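PDB 5NFI: minor fimbrium anchoring subunit Mfa2 from Porphyromonas gingivalis, which anchors the minor (Mfa1) fimbriae in the bacterial outer membrane and regulates their length. Local coordinates for residues V269-W272 / I278-Y281. Sequence-based numbering, arbitrary orientation.
Sequences VQIW and IHSY
I271 takes the backbone bonds of two residues at once: its N donates to H279 O (2.9 Å) and its O accepts from I278 N (2.9 Å). I278 and H279 therefore both face one residue, a classic beta bulge in the C-terminal hairpin of strands 266-273 and 276-280. With CG1 of I271 anti to the backbone N (chi1 165°), CG2 is left on the side of the second strand, where it meets H279 CB at 3.6 Å, the two side chains running side by side. The same methyl lies near the plane of the imidazole at its edge. I271 CG2 is also oblique to the Y281 ring, 3.7 Å from Y281 OH, while V269 CA sits in the ring plane at its edge. On the other face of the hairpin Q270 and S280 form a non-hydrogen-bonded pair, with Q270 CG 3.7 Å from S280 OG. Extended beyond CG, Q270 offers OE1 to W272 NE1 (3.0 Å); the oxygen lies near the indole plane, but the donor stands above the amide's carbonyl plane. Two backbone bonds thus hold the strands at I271, and the terminal Y281 adds a weak one, Y281 N to V269 O, and its mainly apolar ring contacts.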
loop_
_atom_site.group_PDB
_atom_site.type_symbol
_atom_site.label_atom_id
_atom_site.label_comp_id
_atom_site.label_asym_id
_atom_site.label_seq_id
_atom_site.Cartn_x
_atom_site.Cartn_y
_atom_site.Cartn_z
ATOM N N VAL A 269 -3.734 -22.555 16.490
ATOM C CA VAL A 269 -2.883 -23.720 16.250
ATOM C C VAL A 269 -2.622 -23.991 14.772
ATOM O O VAL A 269 -2.074 -25.037 14.429
ATOM C CB VAL A 269 -3.504 -25.011 16.847
ATOM C CG1 VAL A 269 -3.591 -24.927 18.371
ATOM C CG2 VAL A 269 -4.875 -25.260 16.239
ATOM N N GLN A 270 -3.029 -23.060 13.912
ATOM C CA GLN A 270 -2.828 -23.149 12.467
ATOM C C GLN A 270 -3.156 -21.820 11.809
ATOM O O GLN A 270 -4.258 -21.274 11.980
ATOM C CB GLN A 270 -3.692 -24.239 11.838
ATOM C CG GLN A 270 -2.953 -25.515 11.544
ATOM C CD GLN A 270 -3.826 -26.571 10.893
ATOM O OE1 GLN A 270 -4.947 -26.294 10.457
ATOM N NE2 GLN A 270 -3.311 -27.795 10.825
ATOM N N ILE A 271 -2.208 -21.293 11.053
ATOM C CA ILE A 271 -2.505 -20.116 10.272
ATOM C C ILE A 271 -2.347 -20.420 8.773
ATOM O O ILE A 271 -1.271 -20.793 8.301
ATOM C CB ILE A 271 -1.625 -18.924 10.703
ATOM C CG1 ILE A 271 -1.684 -17.815 9.651
ATOM C CG2 ILE A 271 -0.198 -19.363 10.937
ATOM C CD1 ILE A 271 -0.983 -16.539 10.061
ATOM N N TRP A 272 -3.456 -20.313 8.052
ATOM C CA TRP A 272 -3.486 -20.515 6.614
ATOM C C TRP A 272 -3.484 -19.161 5.922
ATOM O O TRP A 272 -4.196 -18.250 6.353
ATOM C CB TRP A 272 -4.731 -21.304 6.191
ATOM C CG TRP A 272 -4.838 -22.691 6.747
ATOM C CD1 TRP A 272 -5.156 -23.044 8.033
ATOM C CD2 TRP A 272 -4.680 -23.921 6.026
ATOM N NE1 TRP A 272 -5.182 -24.413 8.161
ATOM C CE2 TRP A 272 -4.897 -24.974 6.942
ATOM C CE3 TRP A 272 -4.354 -24.234 4.704
ATOM C CZ2 TRP A 272 -4.800 -26.315 6.571
ATOM C CZ3 TRP A 272 -4.263 -25.563 4.339
ATOM C CH2 TRP A 272 -4.483 -26.589 5.270
ATOM N N ILE A 278 0.794 -22.104 6.695
ATOM C CA ILE A 278 1.987 -21.300 6.946
ATOM C C ILE A 278 2.708 -21.713 8.229
ATOM O O ILE A 278 3.935 -21.774 8.272
ATOM C CB ILE A 278 1.606 -19.799 7.016
ATOM C CG1 ILE A 278 1.140 -19.320 5.649
ATOM C CG2 ILE A 278 2.755 -18.959 7.515
ATOM C CD1 ILE A 278 2.053 -19.733 4.527
ATOM N N HIS A 279 1.932 -21.980 9.275
ATOM C CA HIS A 279 2.468 -22.399 10.564
ATOM C C HIS A 279 1.433 -23.198 11.333
ATOM O O HIS A 279 0.248 -22.855 11.368
ATOM C CB HIS A 279 2.910 -21.204 11.421
ATOM C CG HIS A 279 4.172 -20.541 10.952
ATOM N ND1 HIS A 279 4.205 -19.237 10.494
ATOM C CD2 HIS A 279 5.448 -20.996 10.879
ATOM C CE1 HIS A 279 5.443 -18.922 10.157
ATOM N NE2 HIS A 279 6.216 -19.972 10.381
ATOM N N SER A 280 1.896 -24.288 11.924
ATOM C CA SER A 280 1.153 -24.979 12.961
ATOM C C SER A 280 1.799 -24.575 14.286
ATOM O O SER A 280 2.920 -24.050 14.303
ATOM C CB SER A 280 1.184 -26.506 12.760
ATOM O OG SER A 280 0.445 -26.912 11.615
ATOM N N TYR A 281 1.107 -24.817 15.394
ATOM C CA TYR A 281 1.646 -24.458 16.696
ATOM C C TYR A 281 1.469 -25.589 17.702
ATOM O O TYR A 281 0.496 -26.341 17.641
ATOM C CB TYR A 281 0.982 -23.189 17.209
ATOM C CG TYR A 281 1.197 -21.959 16.344
ATOM C CD1 TYR A 281 2.427 -21.311 16.313
ATOM C CD2 TYR A 281 0.162 -21.432 15.575
ATOM C CE1 TYR A 281 2.624 -20.173 15.530
ATOM C CE2 TYR A 281 0.349 -20.295 14.795
ATOM C CZ TYR A 281 1.582 -19.669 14.780
ATOM O OH TYR A 281 1.776 -18.540 14.015
#